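Local atomic coordinates of peptidase M14 domain-containing protein (Shewanella amazonensis, PDB entry 2QVP), a protein that probably acts as a zinc-dependent hydrolase of the M14 metallocarboxypeptidase family, though it remains uncharacterised. Residues A[155-160]-A[227-232]; A[78-83]-A[250-255]; A[51-56]-A[147-152]; A[242-247]-A[257-262]; A[14-19]-A[85-90]. One frame throughout, in Å; residues are numbered along the deposited sequence.

Contact 1 of 5, residues A[155-160]-A[227-232]; sequences HLLQVA and TSFESF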
# COMPACT_ATOMS: atom_id res chain seq x y z
N HIS A 155 6.07 -8.01 -14.47
CA HIS A 155 7.52 -8.06 -14.36
C HIS A 155 8.10 -6.83 -13.68
O HIS A 155 8.90 -6.96 -12.75
CB HIS A 155 8.15 -8.25 -15.74
CG HIS A 155 9.63 -8.35 -15.68
ND1 HIS A 155 10.47 -7.35 -16.14
CD2 HIS A 155 10.43 -9.31 -15.17
CE1 HIS A 155 11.72 -7.71 -15.93
NE2 HIS A 155 11.73 -8.89 -15.35
N LEU A 156 7.68 -5.65 -14.14
CA LEU A 156 8.10 -4.37 -13.56
C LEU A 156 7.81 -4.29 -12.05
O LEU A 156 8.66 -3.86 -11.30
CB LEU A 156 7.38 -3.20 -14.26
CG LEU A 156 7.69 -1.75 -13.86
CD1 LEU A 156 9.09 -1.42 -14.23
CD2 LEU A 156 6.72 -0.79 -14.53
N LEU A 157 6.61 -4.72 -11.65
CA LEU A 157 6.17 -4.66 -10.25
C LEU A 157 6.84 -5.71 -9.38
O LEU A 157 7.00 -5.51 -8.17
CB LEU A 157 4.65 -4.79 -10.19
CG LEU A 157 3.88 -3.69 -10.94
CD1 LEU A 157 2.44 -4.11 -11.11
CD2 LEU A 157 3.99 -2.32 -10.23
N GLN A 158 7.20 -6.84 -9.99
CA GLN A 158 7.92 -7.90 -9.29
C GLN A 158 9.37 -7.45 -9.02
O GLN A 158 9.86 -7.60 -7.89
CB GLN A 158 7.87 -9.20 -10.09
CG GLN A 158 6.47 -9.85 -10.17
CD GLN A 158 6.38 -10.98 -11.21
OE1 GLN A 158 7.14 -11.03 -12.17
NE2 GLN A 158 5.47 -11.90 -10.99
N VAL A 159 10.02 -6.87 -10.03
CA VAL A 159 11.36 -6.30 -9.87
C VAL A 159 11.33 -5.18 -8.83
O VAL A 159 12.19 -5.13 -7.95
CB VAL A 159 11.94 -5.74 -11.21
CG1 VAL A 159 13.26 -5.00 -10.98
CG2 VAL A 159 12.13 -6.86 -12.23
N ALA A 160 10.32 -4.32 -8.93
CA ALA A 160 10.11 -3.18 -8.02
C ALA A 160 9.95 -3.57 -6.55
O ALA A 160 10.27 -2.79 -5.70
CB ALA A 160 8.92 -2.36 -8.47
N THR A 227 -5.41 -14.46 -3.05
CA THR A 227 -5.11 -13.90 -4.38
C THR A 227 -4.94 -12.37 -4.33
O THR A 227 -5.09 -11.67 -5.33
CB THR A 227 -6.17 -14.34 -5.38
OG1 THR A 227 -7.42 -13.70 -5.07
CG2 THR A 227 -6.30 -15.89 -5.35
N SER A 228 -4.56 -11.85 -3.15
CA SER A 228 -4.27 -10.42 -2.97
C SER A 228 -3.01 -10.04 -3.70
O SER A 228 -2.16 -10.90 -4.03
CB SER A 228 -4.16 -10.02 -1.48
OG SER A 228 -3.03 -10.62 -0.87
N PHE A 229 -2.89 -8.73 -3.98
CA PHE A 229 -1.72 -8.19 -4.65
C PHE A 229 -0.39 -8.55 -3.90
O PHE A 229 0.59 -9.01 -4.50
CB PHE A 229 -1.90 -6.67 -4.89
CG PHE A 229 -0.76 -6.00 -5.59
CD1 PHE A 229 -0.49 -6.28 -6.94
CD2 PHE A 229 0.02 -5.06 -4.93
CE1 PHE A 229 0.55 -5.64 -7.60
CE2 PHE A 229 1.04 -4.39 -5.58
CZ PHE A 229 1.32 -4.69 -6.92
N GLU A 230 -0.40 -8.38 -2.59
CA GLU A 230 0.78 -8.69 -1.73
C GLU A 230 1.10 -10.19 -1.66
O GLU A 230 2.26 -10.55 -1.61
CB GLU A 230 0.65 -8.05 -0.30
CG GLU A 230 -0.48 -8.51 0.63
CD GLU A 230 -1.87 -7.89 0.34
OE1 GLU A 230 -2.05 -7.17 -0.68
OE2 GLU A 230 -2.80 -8.16 1.13
N SER A 231 0.08 -11.04 -1.61
CA SER A 231 0.28 -12.50 -1.71
C SER A 231 0.95 -12.83 -3.05
O SER A 231 1.89 -13.60 -3.09
CB SER A 231 -1.04 -13.28 -1.62
OG SER A 231 -1.56 -13.27 -0.31
N PHE A 232 0.44 -12.23 -4.13
CA PHE A 232 1.02 -12.41 -5.47
C PHE A 232 2.51 -12.03 -5.52
O PHE A 232 3.33 -12.78 -6.01
CB PHE A 232 0.19 -11.62 -6.52
CG PHE A 232 0.91 -11.41 -7.85
CD1 PHE A 232 1.00 -12.42 -8.77
CD2 PHE A 232 1.47 -10.18 -8.17
CE1 PHE A 232 1.68 -12.24 -9.99
CE2 PHE A 232 2.13 -9.98 -9.38
CZ PHE A 232 2.24 -11.02 -10.29

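Contact 2 of 5, residues A[78-83]-A[250-255]; sequences ESAGPW and QPLDQR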
# COMPACT_ATOMS: atom_id res chain seq x y z
N GLU A 78 -10.56 3.15 1.99
CA GLU A 78 -9.37 3.06 2.83
C GLU A 78 -8.42 4.18 2.42
O GLU A 78 -7.24 3.97 2.12
CB GLU A 78 -8.77 1.66 2.65
CG GLU A 78 -9.76 0.52 2.93
CD GLU A 78 -9.20 -0.88 2.67
OE1 GLU A 78 -8.02 -1.04 2.36
OE2 GLU A 78 -9.98 -1.85 2.76
N SER A 79 -8.97 5.39 2.45
CA SER A 79 -8.33 6.59 1.94
C SER A 79 -7.08 7.05 2.67
O SER A 79 -6.26 7.74 2.06
CB SER A 79 -9.36 7.74 1.91
OG SER A 79 -10.04 7.86 3.14
N ALA A 80 -6.88 6.66 3.92
CA ALA A 80 -5.68 7.08 4.66
C ALA A 80 -4.38 6.47 4.08
O ALA A 80 -3.28 6.98 4.35
CB ALA A 80 -5.83 6.79 6.16
N GLY A 81 -4.51 5.41 3.27
CA GLY A 81 -3.37 4.84 2.56
C GLY A 81 -2.76 5.85 1.62
O GLY A 81 -1.60 6.24 1.84
N PRO A 82 -3.49 6.25 0.54
CA PRO A 82 -3.05 7.27 -0.41
C PRO A 82 -2.65 8.62 0.22
O PRO A 82 -1.63 9.15 -0.13
CB PRO A 82 -4.26 7.44 -1.32
CG PRO A 82 -4.86 6.14 -1.35
CD PRO A 82 -4.75 5.63 0.08
N TRP A 83 -3.46 9.12 1.15
CA TRP A 83 -3.14 10.39 1.78
C TRP A 83 -1.91 10.25 2.64
O TRP A 83 -1.11 11.18 2.69
CB TRP A 83 -4.31 10.95 2.59
CG TRP A 83 -5.44 11.42 1.72
CD1 TRP A 83 -6.64 10.82 1.56
CD2 TRP A 83 -5.46 12.59 0.89
NE1 TRP A 83 -7.41 11.53 0.69
CE2 TRP A 83 -6.71 12.62 0.25
CE3 TRP A 83 -4.53 13.60 0.60
CZ2 TRP A 83 -7.07 13.62 -0.65
CZ3 TRP A 83 -4.89 14.60 -0.28
CH2 TRP A 83 -6.15 14.60 -0.89
N GLN A 250 -11.17 5.68 13.56
CA GLN A 250 -10.30 6.66 14.17
C GLN A 250 -10.27 7.90 13.30
O GLN A 250 -10.72 7.84 12.15
CB GLN A 250 -8.89 6.08 14.26
CG GLN A 250 -8.80 4.81 15.11
CD GLN A 250 -9.05 5.05 16.57
OE1 GLN A 250 -9.11 6.19 17.04
NE2 GLN A 250 -9.17 3.96 17.33
N PRO A 251 -9.74 9.02 13.84
CA PRO A 251 -9.68 10.24 13.01
C PRO A 251 -8.73 10.08 11.82
O PRO A 251 -7.64 9.49 11.97
CB PRO A 251 -9.13 11.29 13.97
CG PRO A 251 -9.30 10.69 15.36
CD PRO A 251 -9.16 9.25 15.18
N LEU A 252 -9.16 10.60 10.67
CA LEU A 252 -8.42 10.48 9.42
C LEU A 252 -6.96 10.91 9.54
O LEU A 252 -6.07 10.15 9.15
CB LEU A 252 -9.10 11.27 8.29
CG LEU A 252 -8.49 11.15 6.88
CD1 LEU A 252 -8.72 9.78 6.31
CD2 LEU A 252 -9.08 12.22 5.95
N ASP A 253 -6.70 12.10 10.07
CA ASP A 253 -5.31 12.59 10.17
C ASP A 253 -4.40 11.66 11.00
O ASP A 253 -3.26 11.44 10.62
CB ASP A 253 -5.28 14.06 10.60
CG ASP A 253 -5.81 15.02 9.49
OD1 ASP A 253 -5.78 14.70 8.27
OD2 ASP A 253 -6.27 16.13 9.84
N GLN A 254 -4.93 11.05 12.07
CA GLN A 254 -4.15 10.06 12.83
C GLN A 254 -3.83 8.83 11.96
O GLN A 254 -2.67 8.35 11.93
CB GLN A 254 -4.87 9.68 14.13
CG GLN A 254 -4.84 10.83 15.15
CD GLN A 254 -3.42 11.13 15.64
OE1 GLN A 254 -2.79 10.28 16.28
NE2 GLN A 254 -2.91 12.33 15.34
N ARG A 255 -4.82 8.36 11.22
CA ARG A 255 -4.59 7.27 10.27
C ARG A 255 -3.59 7.66 9.18
O ARG A 255 -2.78 6.83 8.77
CB ARG A 255 -5.89 6.84 9.62
CG ARG A 255 -6.88 6.11 10.54
CD ARG A 255 -8.10 5.84 9.71
NE ARG A 255 -9.05 6.89 9.72
CZ ARG A 255 -9.96 7.12 8.77
NH1 ARG A 255 -10.03 6.44 7.62
NH2 ARG A 255 -10.76 8.14 8.98

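Contact 3 of 5, residues A[51-56]-A[147-152]; sequences HPLYLL and GRILLE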
# COMPACT_ATOMS: atom_id res chain seq x y z
N HIS A 51 -9.00 8.27 -14.83
CA HIS A 51 -8.08 8.67 -13.76
C HIS A 51 -6.86 7.76 -13.92
O HIS A 51 -7.01 6.54 -14.05
CB HIS A 51 -8.67 8.47 -12.36
CG HIS A 51 -9.85 9.34 -12.05
ND1 HIS A 51 -9.75 10.70 -11.88
CD2 HIS A 51 -11.15 9.02 -11.82
CE1 HIS A 51 -10.94 11.19 -11.58
NE2 HIS A 51 -11.81 10.20 -11.53
N PRO A 52 -5.65 8.34 -13.92
CA PRO A 52 -4.49 7.50 -14.16
C PRO A 52 -4.11 6.63 -12.98
O PRO A 52 -4.23 7.07 -11.84
CB PRO A 52 -3.38 8.53 -14.42
CG PRO A 52 -3.81 9.74 -13.59
CD PRO A 52 -5.28 9.76 -13.70
N LEU A 53 -3.69 5.39 -13.28
CA LEU A 53 -3.07 4.51 -12.30
C LEU A 53 -1.56 4.66 -12.50
O LEU A 53 -0.99 4.11 -13.45
CB LEU A 53 -3.45 3.03 -12.46
CG LEU A 53 -4.77 2.51 -11.92
CD1 LEU A 53 -5.93 3.09 -12.73
CD2 LEU A 53 -4.75 0.93 -11.93
N TYR A 54 -0.92 5.36 -11.56
CA TYR A 54 0.52 5.63 -11.61
C TYR A 54 1.43 4.64 -10.92
O TYR A 54 1.09 4.05 -9.90
CB TYR A 54 0.84 6.98 -10.93
CG TYR A 54 0.39 8.21 -11.65
CD1 TYR A 54 0.98 8.58 -12.87
CD2 TYR A 54 -0.59 9.06 -11.11
CE1 TYR A 54 0.59 9.73 -13.54
CE2 TYR A 54 -0.97 10.22 -11.76
CZ TYR A 54 -0.40 10.54 -12.99
OH TYR A 54 -0.78 11.67 -13.66
N LEU A 55 2.62 4.50 -11.49
CA LEU A 55 3.74 3.86 -10.83
C LEU A 55 4.79 4.96 -10.75
O LEU A 55 5.25 5.44 -11.78
CB LEU A 55 4.29 2.68 -11.62
CG LEU A 55 5.49 2.02 -10.90
CD1 LEU A 55 5.01 1.31 -9.60
CD2 LEU A 55 6.19 1.11 -11.86
N LEU A 56 5.15 5.38 -9.55
CA LEU A 56 6.15 6.42 -9.37
C LEU A 56 7.42 5.70 -8.97
O LEU A 56 7.36 4.84 -8.09
CB LEU A 56 5.73 7.41 -8.28
CG LEU A 56 4.43 8.21 -8.44
CD1 LEU A 56 4.32 9.23 -7.33
CD2 LEU A 56 4.33 8.90 -9.78
N GLY A 147 -6.62 -4.58 -11.64
CA GLY A 147 -5.81 -5.76 -11.41
C GLY A 147 -5.24 -6.22 -12.72
O GLY A 147 -4.07 -6.58 -12.74
N ARG A 148 -6.03 -6.18 -13.80
CA ARG A 148 -5.55 -6.57 -15.12
C ARG A 148 -4.47 -5.59 -15.61
O ARG A 148 -3.47 -6.02 -16.20
CB ARG A 148 -6.71 -6.72 -16.11
CG ARG A 148 -7.60 -7.92 -15.76
CD ARG A 148 -8.82 -8.07 -16.66
NE ARG A 148 -9.63 -9.22 -16.23
CZ ARG A 148 -9.51 -10.48 -16.66
NH1 ARG A 148 -8.63 -10.84 -17.59
NH2 ARG A 148 -10.29 -11.41 -16.15
N ILE A 149 -4.64 -4.29 -15.33
CA ILE A 149 -3.62 -3.26 -15.67
C ILE A 149 -2.29 -3.55 -14.96
O ILE A 149 -1.23 -3.54 -15.61
CB ILE A 149 -4.08 -1.82 -15.35
CG1 ILE A 149 -5.09 -1.35 -16.40
CG2 ILE A 149 -2.86 -0.81 -15.22
CD1 ILE A 149 -5.79 -0.09 -16.03
N LEU A 150 -2.35 -3.82 -13.66
CA LEU A 150 -1.13 -4.14 -12.89
C LEU A 150 -0.50 -5.46 -13.34
O LEU A 150 0.74 -5.55 -13.40
CB LEU A 150 -1.39 -4.13 -11.38
CG LEU A 150 -1.19 -2.78 -10.66
CD1 LEU A 150 -1.65 -1.56 -11.46
CD2 LEU A 150 -1.84 -2.84 -9.28
N LEU A 151 -1.32 -6.47 -13.67
CA LEU A 151 -0.79 -7.77 -14.13
C LEU A 151 -0.10 -7.64 -15.49
O LEU A 151 0.86 -8.33 -15.76
CB LEU A 151 -1.83 -8.89 -14.21
CG LEU A 151 -2.16 -9.90 -13.08
CD1 LEU A 151 -1.02 -10.12 -12.10
CD2 LEU A 151 -3.48 -9.64 -12.35
N GLU A 152 -0.61 -6.75 -16.34
CA GLU A 152 0.07 -6.46 -17.59
C GLU A 152 1.49 -5.90 -17.36
O GLU A 152 2.28 -5.99 -18.27
CB GLU A 152 -0.76 -5.52 -18.46
CG GLU A 152 -1.95 -6.21 -19.08
CD GLU A 152 -3.00 -5.25 -19.66
OE1 GLU A 152 -2.83 -4.01 -19.57
OE2 GLU A 152 -4.00 -5.77 -20.22

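Contact 4 of 5, residues A[242-247]-A[257-262]; sequences CCSETP and LANAAA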
# COMPACT_ATOMS: atom_id res chain seq x y z
N CYS A 242 4.09 -6.80 3.77
CA CYS A 242 3.23 -6.33 4.81
C CYS A 242 1.99 -5.69 4.21
O CYS A 242 2.06 -5.06 3.17
CB CYS A 242 3.93 -5.31 5.70
SG CYS A 242 2.91 -4.67 7.06
N CYS A 243 0.85 -5.96 4.82
CA CYS A 243 -0.38 -5.26 4.52
C CYS A 243 -0.79 -4.69 5.87
O CYS A 243 -1.22 -5.44 6.73
CB CYS A 243 -1.43 -6.17 3.93
SG CYS A 243 -2.98 -5.35 3.65
N SER A 244 -0.53 -3.38 6.08
CA SER A 244 -0.87 -2.67 7.32
C SER A 244 -2.36 -2.35 7.33
O SER A 244 -2.92 -2.07 6.28
CB SER A 244 -0.04 -1.39 7.41
OG SER A 244 -0.17 -0.68 6.18
N GLU A 245 -3.02 -2.42 8.49
CA GLU A 245 -4.46 -2.16 8.58
C GLU A 245 -4.77 -1.08 9.61
O GLU A 245 -4.90 -1.37 10.79
CB GLU A 245 -5.20 -3.46 8.90
CG GLU A 245 -5.11 -4.53 7.79
CD GLU A 245 -6.05 -4.32 6.63
OE1 GLU A 245 -6.89 -3.39 6.63
OE2 GLU A 245 -5.95 -5.13 5.71
N THR A 246 -4.83 0.18 9.18
CA THR A 246 -5.18 1.27 10.10
C THR A 246 -6.70 1.24 10.36
O THR A 246 -7.47 0.86 9.48
CB THR A 246 -4.62 2.65 9.68
OG1 THR A 246 -4.95 2.95 8.31
CG2 THR A 246 -3.09 2.63 9.87
N PRO A 247 -7.14 1.61 11.59
CA PRO A 247 -8.56 1.46 11.90
C PRO A 247 -9.41 2.64 11.40
O PRO A 247 -9.15 3.77 11.82
CB PRO A 247 -8.55 1.41 13.43
CG PRO A 247 -7.12 1.75 13.87
CD PRO A 247 -6.42 2.27 12.69
N LEU A 257 -1.11 9.83 9.54
CA LEU A 257 0.22 9.83 10.16
C LEU A 257 0.75 8.44 10.41
O LEU A 257 1.94 8.22 10.21
CB LEU A 257 0.22 10.66 11.45
CG LEU A 257 -0.04 12.15 11.25
CD1 LEU A 257 -0.37 12.87 12.58
CD2 LEU A 257 1.14 12.79 10.53
N ALA A 258 -0.12 7.52 10.82
CA ALA A 258 0.23 6.14 11.09
C ALA A 258 0.67 5.43 9.84
O ALA A 258 1.64 4.66 9.86
CB ALA A 258 -0.96 5.40 11.73
N ASN A 259 -0.06 5.65 8.75
CA ASN A 259 0.33 5.10 7.46
C ASN A 259 1.74 5.55 7.05
O ASN A 259 2.59 4.71 6.73
CB ASN A 259 -0.72 5.43 6.40
CG ASN A 259 -1.86 4.43 6.40
OD1 ASN A 259 -1.73 3.37 5.83
ND2 ASN A 259 -2.98 4.78 7.01
N ALA A 260 1.98 6.85 7.09
CA ALA A 260 3.30 7.42 6.76
C ALA A 260 4.42 6.85 7.65
O ALA A 260 5.54 6.63 7.17
CB ALA A 260 3.27 8.92 6.90
N ALA A 261 4.10 6.66 8.93
CA ALA A 261 5.00 6.11 9.97
C ALA A 261 5.42 4.68 9.62
O ALA A 261 6.60 4.33 9.72
CB ALA A 261 4.32 6.14 11.31
N ALA A 262 4.44 3.87 9.23
CA ALA A 262 4.69 2.49 8.78
C ALA A 262 5.57 2.47 7.52
O ALA A 262 6.45 1.62 7.42
CB ALA A 262 3.38 1.76 8.53
O HOH W 1 -2.26 0.95 6.67

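Contact 5 of 5, residues A[14-19]-A[85-90]; sequences SEIFEC and LLHFLS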
# COMPACT_ATOMS: atom_id res chain seq x y z
N SER A 14 -9.75 16.08 6.12
CA SER A 14 -8.38 16.10 6.56
C SER A 14 -7.99 17.54 6.78
O SER A 14 -8.25 18.37 5.91
CB SER A 14 -7.42 15.56 5.50
OG SER A 14 -6.05 15.77 5.89
N GLU A 15 -7.38 17.83 7.93
CA GLU A 15 -6.81 19.15 8.23
C GLU A 15 -5.38 19.22 7.74
O GLU A 15 -4.94 20.29 7.38
CB GLU A 15 -6.83 19.43 9.73
CG GLU A 15 -8.20 19.35 10.41
CD GLU A 15 -9.23 20.32 9.85
OE1 GLU A 15 -8.83 21.35 9.24
OE2 GLU A 15 -10.44 20.05 10.04
N ILE A 16 -4.65 18.09 7.75
CA ILE A 16 -3.29 17.99 7.17
C ILE A 16 -3.36 18.43 5.70
O ILE A 16 -2.52 19.23 5.24
CB ILE A 16 -2.73 16.56 7.27
CG1 ILE A 16 -2.42 16.19 8.72
CG2 ILE A 16 -1.46 16.37 6.44
CD1 ILE A 16 -2.05 14.69 8.88
N PHE A 17 -4.39 17.98 4.98
CA PHE A 17 -4.56 18.37 3.57
C PHE A 17 -5.66 19.39 3.28
O PHE A 17 -5.77 19.80 2.14
CB PHE A 17 -4.72 17.10 2.74
CG PHE A 17 -3.50 16.22 2.78
CD1 PHE A 17 -2.34 16.59 2.09
CD2 PHE A 17 -3.49 15.07 3.54
CE1 PHE A 17 -1.20 15.78 2.15
CE2 PHE A 17 -2.37 14.28 3.58
CZ PHE A 17 -1.23 14.62 2.88
N GLU A 18 -6.43 19.79 4.29
CA GLU A 18 -7.48 20.82 4.17
C GLU A 18 -8.45 20.50 3.04
O GLU A 18 -8.72 21.33 2.19
CB GLU A 18 -6.83 22.21 4.03
CG GLU A 18 -5.90 22.52 5.22
CD GLU A 18 -5.28 23.91 5.21
OE1 GLU A 18 -4.95 24.43 4.13
OE2 GLU A 18 -5.07 24.45 6.32
N CYS A 19 -8.98 19.28 3.06
CA CYS A 19 -9.89 18.83 2.01
C CYS A 19 -10.60 17.58 2.43
O CYS A 19 -10.31 17.02 3.47
CB CYS A 19 -9.10 18.58 0.70
SG CYS A 19 -7.93 17.18 0.76
N LEU A 85 0.53 8.14 2.04
CA LEU A 85 1.66 8.06 1.12
C LEU A 85 2.07 9.43 0.68
O LEU A 85 3.26 9.73 0.58
CB LEU A 85 1.32 7.24 -0.08
CG LEU A 85 2.58 6.95 -0.92
CD1 LEU A 85 2.84 5.46 -0.93
CD2 LEU A 85 2.33 7.48 -2.29
N LEU A 86 1.08 10.28 0.41
CA LEU A 86 1.33 11.65 0.05
C LEU A 86 2.09 12.33 1.19
O LEU A 86 3.08 13.03 0.95
CB LEU A 86 0.00 12.35 -0.28
CG LEU A 86 -0.07 13.54 -1.19
CD1 LEU A 86 -1.54 14.01 -1.23
CD2 LEU A 86 0.84 14.65 -0.77
N HIS A 87 1.65 12.09 2.44
CA HIS A 87 2.32 12.67 3.61
C HIS A 87 3.78 12.15 3.77
O HIS A 87 4.71 12.92 4.08
CB HIS A 87 1.47 12.48 4.89
CG HIS A 87 2.09 13.07 6.11
ND1 HIS A 87 2.12 14.43 6.34
CD2 HIS A 87 2.74 12.50 7.15
CE1 HIS A 87 2.76 14.67 7.47
NE2 HIS A 87 3.15 13.52 7.98
N PHE A 88 3.96 10.85 3.56
CA PHE A 88 5.28 10.18 3.58
C PHE A 88 6.23 10.86 2.61
O PHE A 88 7.34 11.27 2.99
CB PHE A 88 5.11 8.66 3.29
CG PHE A 88 6.39 7.91 2.91
CD1 PHE A 88 7.33 7.57 3.86
CD2 PHE A 88 6.59 7.49 1.58
CE1 PHE A 88 8.49 6.89 3.50
CE2 PHE A 88 7.75 6.81 1.21
CZ PHE A 88 8.69 6.51 2.17
N LEU A 89 5.80 11.03 1.36
CA LEU A 89 6.64 11.65 0.31
C LEU A 89 7.04 13.07 0.61
O LEU A 89 8.19 13.47 0.35
CB LEU A 89 5.92 11.64 -1.05
CG LEU A 89 5.67 10.30 -1.76
CD1 LEU A 89 4.91 10.55 -3.05
CD2 LEU A 89 6.99 9.58 -2.01
N SER A 90 6.09 13.82 1.16
CA SER A 90 6.27 15.21 1.49
C SER A 90 7.40 15.41 2.53
O SER A 90 8.07 16.45 2.52
CB SER A 90 4.95 15.79 1.99
OG SER A 90 4.75 15.47 3.35

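Contact 1 of 5, residues A[155-160]-A[227-232]
F232 and Q158 make the nearer of two meetings between helices 154-160 and 229-235. The NE2 of Q158 comes to 3.4 Å from F232 CZ, approaching the ring obliquely, with amide and ring planes only 19° apart. The two side chains run across each other at about a right angle. F232 reaches out because its CG lies opposite the backbone N (chi1 164°), while Q158 is extended beyond CG and ends at the ring. That NE2 also has a weak hydrogen bond to S236 OG, and S236 OG is in turn bonded to F232 O, so S236, one turn beyond F232, links loosely to both. The second meeting is purely apolar. L157 CD1, in one of its two modelled conformers, stands 4.3 Å from F229 CE1, at the edge of that ring and near its plane, so this contact is less certain than the first. F130 packs edge-to-face on F229, and L105 and L150 touch both L157 and F229. Behind the phenylalanines, helix 229-235 starts at N-cap S228, whose OG accepts from S231 N at 3.2 Å, while D226 OD1 bonds both serine hydroxyls. Chemically, then, the helices meet through aromatic and aliphatic carbon plus one amide, and the amide's polar needs are met partly by S236, without any polar bond directly between the two segments.

Contact 2 of 5, residues A[78-83]-A[250-255]
This is mainly carbon-to-carbon packing near the N-terminal ends of helices 80-91 and 252-270, with A80 set against R255 and L252. The CB atoms of A80 and R255 approach to 3.5 Å, a distance that a residue as small as alanine permits. L252 CD1 touches A80 CB at 4.2 Å and S79 OG at 3.9 Å. The same methyl also lies over one face of the R255 guanidinium, 3.5 Å above its plane and toward the rim. A bend at chi3 (-88°) turns that group back along its own segment, where NE and NH2 make weak bonds to Q250 O. Its stronger partner is E170: NH1 forms a salt bridge to OE2, which also accepts from A80 N, and W12 adds a cation-pi contact. Nearby, H75 and E78 fit the HXXE pattern that supplies zinc ligands in M14 peptidases. Carbon therefore closes the direct interface, and one carboxylate oxygen ties the two segments together through A80 N and R255 NH1.

Contact 3 of 5, residues A[51-56]-A[147-152]
L53 on strand 51-57 and I149 on helix 145-152 mark the backbone approach, with their CA atoms 8.5 Å apart, spacing that side chains alone must bridge. The bridging is done by one methyl. L53 CD2 reaches the helix between two residues, 4.0 Å from L150 CD1 and 4.2 Å from I149 CG2. L53 keeps CG beside its backbone N (chi1 -80°), which sends the isobutyl group across to the helix. It meets L150 at about a right angle and I149 obliquely. On I149 the touching branch is CG2, the methyl opposite the backbone N; the longer CG1 arm is swung beside that N. L150 is modelled in two conformers, so its part is less certain than that of I149. Around this meeting, L53 also packs on A48 of strand 41-48 and exchanges backbone hydrogen bonds with L45 and G46. L55, two residues on, meets L156 and L157 of helix 154-160, and L157 touches L150 as well, so the leucine layer continues under the next helix. On the other side of the strand, L56 packs on L31 and T35 of helix 24-38. The strand is thus sandwiched between helices, as in the alpha/beta/alpha build of M14 domains. With methyl groups alone meeting here, the contact is dispersive and carries little directional preference.

Contact 4 of 5, residues A[242-247]-A[257-262]
N259 and T246 share the direct polar bond of this contact: N259 ND2 donates to T246 OG1 at 3.0 Å. The bond is bent to 142°, with the hydroxyl tilted somewhat out of the amide plane. The other end of the amide works through water. N259 OD1 accepts from it at 2.6 Å, and the water is bonded in turn to S244 OG at 2.7 Å, so one asparagine reaches two strand residues. T246 CG2 packs against the same amide and lies 4.0 Å from A258 CB. T246 holds OG1 between its backbone N and carbonyl carbon (chi1 51°), which sets the hydroxyl toward the amide. Further out, T246 OG1 has its strongest partner in E170 OE1, and N259 ND2 has its own in R255 O, one turn back, which helps fix the amide's rotation. With an alanine at N259, the water is likely to lose one of its acceptors and T246 OG1 its amide donor. Strand 242-247 and helix 257-262 run nearly antiparallel, at 159°, with axes 9.3 Å apart. S244 and T246 face the helix, while E245 between them, the predicted proton donor/acceptor, points away and touches H169. The chemistry implies that the buried amide and its water hold the back of the strand to the helix by directed bonds, behind the face bearing the predicted catalytic glutamate.

Contact 5 of 5, residues A[14-19]-A[85-90]
F17 turns the CZ edge of its ring to H87, whose backbone N lies near the ring plane and whose CB is 4.0 Å from CZ. One face of the ring carries the CG2 of neighbouring I16, 3.6 Å above the plane and toward the rim. L86 comes in obliquely, sliding past in the opposite direction, with CD2 at 3.7 Å and CD1 at 3.8 Å from F17 CE1. A glycine in place of L86 removes both methyls, which would probably open a gap beside F17 CE1 and let the ring shift. I16 CG2, opposite its backbone N, also nears H87 ND1 at 4.1 Å. The turn behind is shaped by an ST motif, F17 N to S14 OG at 2.9 Å, and by a G1 beta bulge formed by E18 and C19 facing S14. W83 meets the F17 ring with planes about 40° apart. L30 of helix 24-38 touches both F17 and L86, H87 rests on L257 and A260 of helix 252-270, and the hairpin turn thus lies against helix 80-91 with those two helices alongside.

The contacts fall into two groups across the domain. Contacts 2, 4 and 5 lie together: contact 2 is about 9 Å, centre to centre, from both others, sharing helix 252-270 with contact 4 and helix 80-91 with contact 5. D253 joins contacts 2 and 5 through S14 and E15. Contacts 1 and 3, centres about 12 Å apart, touch through leucines of consecutive helices 145-152 and 154-160 and L55 of strand 51-57, and through F232 with L151. Contact 1, its centre about 24 Å from that of contact 2, still touches contact 4 across E230 and C243. Contacts 3 and 4 reach the same sheet. Along the chain, contact 2 encloses contact 1 and interlaces with 3, 4 and 5, closing one compact domain.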